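Local coordinates for protein dihydroorotate dehydrogenase (Schistosoma mansoni, PDB 6UY4) that probably catalyses the FMN-dependent oxidation of (S)-dihydroorotate to orotate with a quinone as electron acceptor, a step of de novo pyrimidine biosynthesis, at residues Ile86-Gly91 with Ser108-Gly113; Ala98-Leu103 with Asp157-Gly162. One frame throughout, in Å; residues are numbered along the deposited sequence.

Contact 1: Ile86-Gly91 with Ser108-Gly113; sequences IGLAAG and SHIEVG. With FMN (flavin mononucleotide), chain G.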
loop_
_atom_site.group_PDB
_atom_site.type_symbol
_atom_site.label_atom_id
_atom_site.label_comp_id
_atom_site.label_asym_id
_atom_site.label_seq_id
_atom_site.Cartn_x
_atom_site.Cartn_y
_atom_site.Cartn_z
ATOM N N ILE A 86 -2.541 -10.177 -7.411
ATOM C CA ILE A 86 -1.864 -8.907 -7.652
ATOM C C ILE A 86 -2.863 -7.767 -7.525
ATOM O O ILE A 86 -3.899 -7.758 -8.203
ATOM C CB ILE A 86 -1.193 -8.893 -9.035
ATOM C CG1 ILE A 86 -0.308 -10.126 -9.202
ATOM C CG2 ILE A 86 -0.383 -7.616 -9.221
ATOM C CD1 ILE A 86 0.181 -10.326 -10.605
ATOM N N GLY A 87 -2.545 -6.796 -6.667
ATOM C CA GLY A 87 -3.374 -5.621 -6.492
ATOM C C GLY A 87 -2.525 -4.370 -6.385
ATOM O O GLY A 87 -1.294 -4.430 -6.394
ATOM N N LEU A 88 -3.204 -3.231 -6.288
ATOM C CA LEU A 88 -2.543 -1.936 -6.181
ATOM C C LEU A 88 -2.449 -1.528 -4.716
ATOM O O LEU A 88 -3.460 -1.499 -4.006
ATOM C CB LEU A 88 -3.290 -0.868 -6.979
ATOM C CG LEU A 88 -2.649 0.521 -6.990
ATOM C CD1 LEU A 88 -1.248 0.459 -7.578
ATOM C CD2 LEU A 88 -3.512 1.509 -7.754
ATOM N N ALA A 89 -1.237 -1.207 -4.273
ATOM C CA ALA A 89 -1.008 -0.846 -2.884
ATOM C C ALA A 89 -1.633 0.512 -2.569
ATOM O O ALA A 89 -2.071 1.252 -3.454
ATOM C CB ALA A 89 0.489 -0.826 -2.576
ATOM N N ALA A 90 -1.668 0.834 -1.280
ATOM C CA ALA A 90 -2.245 2.092 -0.834
ATOM C C ALA A 90 -1.353 3.265 -1.230
ATOM O O ALA A 90 -0.156 3.115 -1.490
ATOM C CB ALA A 90 -2.454 2.080 0.680
ATOM N N GLY A 91 -1.960 4.449 -1.278
ATOM C CA GLY A 91 -1.259 5.675 -1.575
ATOM C C GLY A 91 -1.452 6.198 -2.983
ATOM O O GLY A 91 -1.153 7.368 -3.239
ATOM N N SER A 108 -6.464 -6.850 -9.291
ATOM C CA SER A 108 -7.564 -7.592 -8.691
ATOM C C SER A 108 -8.138 -6.900 -7.464
ATOM O O SER A 108 -9.296 -7.152 -7.115
ATOM C CB SER A 108 -7.108 -9.001 -8.313
ATOM O OG SER A 108 -6.103 -8.959 -7.315
ATOM N N HIS A 109 -7.362 -6.045 -6.802
ATOM C CA HIS A 109 -7.876 -5.293 -5.669
ATOM C C HIS A 109 -7.132 -3.971 -5.558
ATOM O O HIS A 109 -5.947 -3.875 -5.888
ATOM C CB HIS A 109 -7.772 -6.087 -4.359
ATOM C CG HIS A 109 -6.369 -6.408 -3.947
ATOM N ND1 HIS A 109 -5.681 -7.497 -4.436
ATOM C CD2 HIS A 109 -5.534 -5.793 -3.077
ATOM C CE1 HIS A 109 -4.477 -7.534 -3.890
ATOM N NE2 HIS A 109 -4.363 -6.512 -3.063
ATOM N N ILE A 110 -7.851 -2.948 -5.101
ATOM C CA ILE A 110 -7.301 -1.617 -4.882
ATOM C C ILE A 110 -7.433 -1.286 -3.403
ATOM O O ILE A 110 -8.481 -1.531 -2.795
ATOM C CB ILE A 110 -8.015 -0.551 -5.740
ATOM C CG1 ILE A 110 -8.113 -1.005 -7.197
ATOM C CG2 ILE A 110 -7.295 0.786 -5.642
ATOM C CD1 ILE A 110 -6.775 -1.218 -7.858
ATOM N N GLU A 111 -6.373 -0.731 -2.829
ATOM C CA GLU A 111 -6.350 -0.344 -1.422
ATOM C C GLU A 111 -6.457 1.179 -1.360
ATOM O O GLU A 111 -5.457 1.893 -1.433
ATOM C CB GLU A 111 -5.088 -0.860 -0.735
ATOM C CG GLU A 111 -5.020 -0.575 0.756
ATOM C CD GLU A 111 -3.964 -1.409 1.456
ATOM O OE1 GLU A 111 -3.920 -2.635 1.218
ATOM O OE2 GLU A 111 -3.173 -0.841 2.240
ATOM N N VAL A 112 -7.690 1.671 -1.236
ATOM C CA VAL A 112 -7.921 3.103 -1.100
ATOM C C VAL A 112 -7.349 3.583 0.227
ATOM O O VAL A 112 -7.504 2.928 1.266
ATOM C CB VAL A 112 -9.426 3.413 -1.206
ATOM C CG1 VAL A 112 -9.679 4.906 -1.059
ATOM C CG2 VAL A 112 -9.983 2.901 -2.523
ATOM N N GLY A 113 -6.677 4.731 0.197
ATOM C CA GLY A 113 -6.044 5.268 1.385
ATOM C C GLY A 113 -4.684 5.859 1.081
ATOM O O GLY A 113 -4.230 5.809 -0.067
HETATM N N1 FMN G . 1.366 3.268 2.010
HETATM C C2 FMN G . 0.305 3.416 2.882
HETATM O O2 FMN G . 0.025 2.512 3.668
HETATM N N3 FMN G . -0.444 4.574 2.874
HETATM C C4 FMN G . -0.136 5.592 1.996
HETATM O O4 FMN G . -0.804 6.625 1.990
HETATM C C4A FMN G . 0.931 5.449 1.117
HETATM N N5 FMN G . 1.244 6.464 0.237
HETATM C C5A FMN G . 2.301 6.318 -0.637
HETATM C C6 FMN G . 2.609 7.345 -1.523
HETATM C C7 FMN G . 3.674 7.209 -2.405
HETATM C C7M FMN G . 4.003 8.321 -3.358
HETATM C C8 FMN G . 4.432 6.042 -2.402
HETATM C C8M FMN G . 5.582 5.891 -3.353
HETATM C C9 FMN G . 4.123 5.016 -1.514
HETATM C C9A FMN G . 3.057 5.149 -0.630
HETATM N N10 FMN G . 2.740 4.131 0.254
HETATM C C10 FMN G . 1.682 4.282 1.127
HETATM C "C1'" FMN G . 3.540 2.864 0.286
HETATM C "C2'" FMN G . 2.988 1.856 -0.714
HETATM O "O2'" FMN G . 1.614 1.647 -0.475
HETATM C "C3'" FMN G . 3.714 0.523 -0.600
HETATM O "O3'" FMN G . 3.704 0.095 0.744
HETATM C "C4'" FMN G . 5.155 0.603 -1.092
HETATM O "O4'" FMN G . 5.316 1.670 -2.002
HETATM C "C5'" FMN G . 5.505 -0.704 -1.782
HETATM O "O5'" FMN G . 6.720 -0.593 -2.478
HETATM P P FMN G . 6.703 -0.716 -4.081
HETATM O O1P FMN G . 8.127 -0.637 -4.573
HETATM O O2P FMN G . 6.062 -2.017 -4.502
HETATM O O3P FMN G . 5.923 0.445 -4.643
#

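Contact 2: Ala98-Leu103 with Asp157-Gly162; sequences AFMGLL and DRPWEG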
loop_
_atom_site.group_PDB
_atom_site.type_symbol
_atom_site.label_atom_id
_atom_site.label_comp_id
_atom_site.label_asym_id
_atom_site.label_seq_id
_atom_site.Cartn_x
_atom_site.Cartn_y
_atom_site.Cartn_z
ATOM N N ALA A 98 -10.508 6.844 -8.439
ATOM C CA ALA A 98 -10.257 6.100 -9.668
ATOM C C ALA A 98 -10.095 4.598 -9.443
ATOM O O ALA A 98 -9.444 3.932 -10.256
ATOM C CB ALA A 98 -9.008 6.644 -10.376
ATOM N N PHE A 99 -10.677 4.042 -8.379
ATOM C CA PHE A 99 -10.503 2.616 -8.115
ATOM C C PHE A 99 -11.227 1.758 -9.145
ATOM O O PHE A 99 -10.808 0.624 -9.405
ATOM C CB PHE A 99 -10.986 2.273 -6.704
ATOM C CG PHE A 99 -12.449 2.537 -6.479
ATOM C CD1 PHE A 99 -13.380 1.521 -6.620
ATOM C CD2 PHE A 99 -12.891 3.800 -6.121
ATOM C CE1 PHE A 99 -14.726 1.763 -6.414
ATOM C CE2 PHE A 99 -14.234 4.047 -5.914
ATOM C CZ PHE A 99 -15.152 3.027 -6.059
ATOM N N MET A 100 -12.309 2.272 -9.735
ATOM C CA MET A 100 -13.040 1.505 -10.739
ATOM C C MET A 100 -12.203 1.303 -11.997
ATOM O O MET A 100 -12.085 0.182 -12.506
ATOM C CB MET A 100 -14.360 2.203 -11.072
ATOM C CG MET A 100 -15.408 2.099 -9.978
ATOM S SD MET A 100 -15.856 0.390 -9.613
ATOM C CE MET A 100 -16.404 -0.173 -11.223
ATOM N N GLY A 101 -11.613 2.382 -12.515
ATOM C CA GLY A 101 -10.761 2.258 -13.685
ATOM C C GLY A 101 -9.519 1.429 -13.429
ATOM O O GLY A 101 -9.029 0.742 -14.330
ATOM N N LEU A 102 -8.993 1.477 -12.202
ATOM C CA LEU A 102 -7.822 0.677 -11.866
ATOM C C LEU A 102 -8.168 -0.799 -11.730
ATOM O O LEU A 102 -7.346 -1.659 -12.067
ATOM C CB LEU A 102 -7.186 1.205 -10.582
ATOM C CG LEU A 102 -6.559 2.596 -10.700
ATOM C CD1 LEU A 102 -6.321 3.203 -9.329
ATOM C CD2 LEU A 102 -5.260 2.529 -11.489
ATOM N N LEU A 103 -9.370 -1.116 -11.242
ATOM C CA LEU A 103 -9.811 -2.507 -11.233
ATOM C C LEU A 103 -9.998 -3.027 -12.652
ATOM O O LEU A 103 -9.621 -4.165 -12.957
ATOM C CB LEU A 103 -11.107 -2.650 -10.438
ATOM C CG LEU A 103 -10.987 -2.692 -8.915
ATOM C CD1 LEU A 103 -12.360 -2.837 -8.280
ATOM C CD2 LEU A 103 -10.074 -3.829 -8.487
ATOM N N ASP A 157 -21.802 3.060 -2.157
ATOM C CA ASP A 157 -22.670 2.196 -2.948
ATOM C C ASP A 157 -22.016 0.879 -3.343
ATOM O O ASP A 157 -22.697 0.024 -3.919
ATOM C CB ASP A 157 -23.140 2.929 -4.208
ATOM C CG ASP A 157 -24.091 4.067 -3.897
ATOM O OD1 ASP A 157 -23.614 5.182 -3.600
ATOM O OD2 ASP A 157 -25.319 3.842 -3.945
ATOM N N ARG A 158 -20.732 0.691 -3.041
ATOM C CA ARG A 158 -19.980 -0.482 -3.443
ATOM C C ARG A 158 -20.142 -0.786 -4.935
ATOM O O ARG A 158 -20.650 -1.849 -5.312
ATOM C CB ARG A 158 -20.381 -1.700 -2.606
ATOM C CG ARG A 158 -19.916 -1.649 -1.160
ATOM C CD ARG A 158 -20.389 -2.872 -0.388
ATOM N NE ARG A 158 -19.953 -4.120 -1.009
ATOM C CZ ARG A 158 -18.822 -4.751 -0.707
ATOM N NH1 ARG A 158 -18.007 -4.253 0.213
ATOM N NH2 ARG A 158 -18.505 -5.882 -1.323
ATOM N N PRO A 159 -19.720 0.131 -5.814
ATOM C CA PRO A 159 -19.885 -0.108 -7.257
ATOM C C PRO A 159 -18.979 -1.196 -7.803
ATOM O O PRO A 159 -19.209 -1.656 -8.929
ATOM C CB PRO A 159 -19.549 1.254 -7.874
ATOM C CG PRO A 159 -18.586 1.858 -6.911
ATOM C CD PRO A 159 -19.028 1.405 -5.544
ATOM N N TRP A 160 -17.968 -1.621 -7.049
ATOM C CA TRP A 160 -17.042 -2.660 -7.479
ATOM C C TRP A 160 -17.565 -4.067 -7.222
ATOM O O TRP A 160 -16.812 -5.028 -7.414
ATOM C CB TRP A 160 -15.698 -2.484 -6.771
ATOM C CG TRP A 160 -15.777 -2.743 -5.297
ATOM C CD1 TRP A 160 -15.609 -3.941 -4.664
ATOM C CD2 TRP A 160 -16.052 -1.782 -4.270
ATOM N NE1 TRP A 160 -15.759 -3.785 -3.307
ATOM C CE2 TRP A 160 -16.030 -2.469 -3.039
ATOM C CE3 TRP A 160 -16.306 -0.408 -4.270
ATOM C CZ2 TRP A 160 -16.257 -1.828 -1.823
ATOM C CZ3 TRP A 160 -16.532 0.226 -3.062
ATOM C CH2 TRP A 160 -16.507 -0.484 -1.855
ATOM N N GLU A 161 -18.817 -4.205 -6.787
ATOM C CA GLU A 161 -19.365 -5.510 -6.435
ATOM C C GLU A 161 -19.264 -6.468 -7.614
ATOM O O GLU A 161 -19.783 -6.191 -8.700
ATOM C CB GLU A 161 -20.818 -5.363 -5.991
ATOM C CG GLU A 161 -21.470 -6.667 -5.556
ATOM C CD GLU A 161 -21.065 -7.085 -4.155
ATOM O OE1 GLU A 161 -21.054 -6.218 -3.257
ATOM O OE2 GLU A 161 -20.756 -8.280 -3.955
ATOM N N GLY A 162 -18.588 -7.595 -7.399
ATOM C CA GLY A 162 -18.382 -8.576 -8.441
ATOM C C GLY A 162 -17.300 -8.234 -9.440
ATOM O O GLY A 162 -17.010 -9.059 -10.317
#

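Contact 1: Ile86-Gly91 with Ser108-Gly113
Backbone hydrogen bonds run the length of the contact between Ile86-Gly91 and Ser108-Gly113. Ser108 N donates to Ile86 O at 2.9 Å, in the plane of that carbonyl. Leu88 then bonds on both its polar atoms: its N reaches His109 O at 2.8 Å, and its O accepts from Glu111 N at a longer 3.2 Å. This is a parallel bridge with Leu88 opposite Ile110. Beyond it the strand 86-88 has ended, yet Gly91 N still meets Gly113 O at 2.9 Å, coming from above the carbonyl plane. The axes of strands 86-88 and 109-113 diverge by 29°. They are the two outermost strands in the order of the parallel eight-stranded sheet, and their bridge joins its ends into the α/β (TIM) barrel of the dihydroorotate dehydrogenase family.

Side chains fill in around these backbone bonds. His109 lays one ring face over Gly87, whose CA stands 3.6 Å from the ring centroid and 18° off the normal, a CH-pi contact. With chi1 at 63°, the imidazole sits between its own backbone N and carbonyl carbon, which turns it back over the neighbouring strand. Its ND1 donates to Ser108 OG, which is also hydrogen-bonded to His84 O, while Gln352 bonds NE2. Apolar packing comes from Leu88 CB against Ile110 CD1. Glu111 extends past Ala90, bringing OE2 near the methyl; Gln352 and Tyr196 bond OE1 and Asn169 bonds OE2, so both buried carboxylate oxygens have partners.

Cofactor contacts gather at the C-terminal end of Ile86-Gly91. The ribityl hydroxyl O2' of FMN donates to Ala90 O at 2.5 Å, and Gly91 CA lies 3.2 Å from flavin N5, the backbone itself lying against the isoalloxazine.

Contact 2: Ala98-Leu103 with Asp157-Gly162
Trp160 and Phe99, with 58 and 45 Å² covered across the contact, meet as two rings turned almost perpendicular: their planes stand at 82°, and the centroid of the Phe99 ring is 5.6 Å from that of the six-membered ring of Trp160. The approach is oblique. Phe99 CE1 meets Trp160 CE3, with CZ next to it. In both residues CG lies between the backbone N and the carbonyl carbon (chi1 62° in Phe99, 67° in Trp160), and this shared torsion sends the two rings toward each other between helix and loop. On the helix side, Leu103 lies one turn beyond Phe99 and sets CD1 against Trp160 CB at 3.7 Å, so Trp160 is met at both its ring and its CB.

Pro159, with 44 Å² covered, presents CG to the edge of the Phe99 ring, 3.7 Å from CZ and near the ring plane. Met100 reaches the same residue from a side chain bent at chi2 and chi3; its SD is 4.1 Å from Pro159 CG and 4.0 Å from Trp160 CB. The thioether thus spans the junction of the two loop residues. Pro159 and Trp160 are the central pair of a type I beta turn from Arg158 to Glu161, and both direct CB toward the helix. Arg158 grips Glu161 OE1 side-on through NE and NH2, a salt bridge between the turn's two ends, and Asp195 accepts from Trp160 NE1.

The contact therefore joins helix 99-105 to the loop between helix 147-153 and strand 165-170. Ile166 of that strand touches Phe99, Leu103 and Trp160, while Ile110 of strand 109-115 packs against Phe99 and Leu103.

How the contacts relate
The segments alternate along the chain: Ile86-Gly91, Ala98-Leu103, Ser108-Gly113, then Asp157-Gly162. Strand 86-88, helix 99-105 and strand 109-115 follow one another as a beta-alpha-beta unit of the barrel, in which contact 1 pairs the strands and contact 2 packs the connecting helix against the loop before strand 165-170. The two centres lie 11 Å apart and are joined by packing: Leu88 CD2 meets Leu102 CD1 at 3.6 Å, and Ile110 CG1 meets Leu103 CD2 at 3.7 Å. Apolar packing thus runs on from the strands to the helix and the loop, and both helix and loop also lie on Ile166 of strand 165-170, while only contact 1 touches FMN.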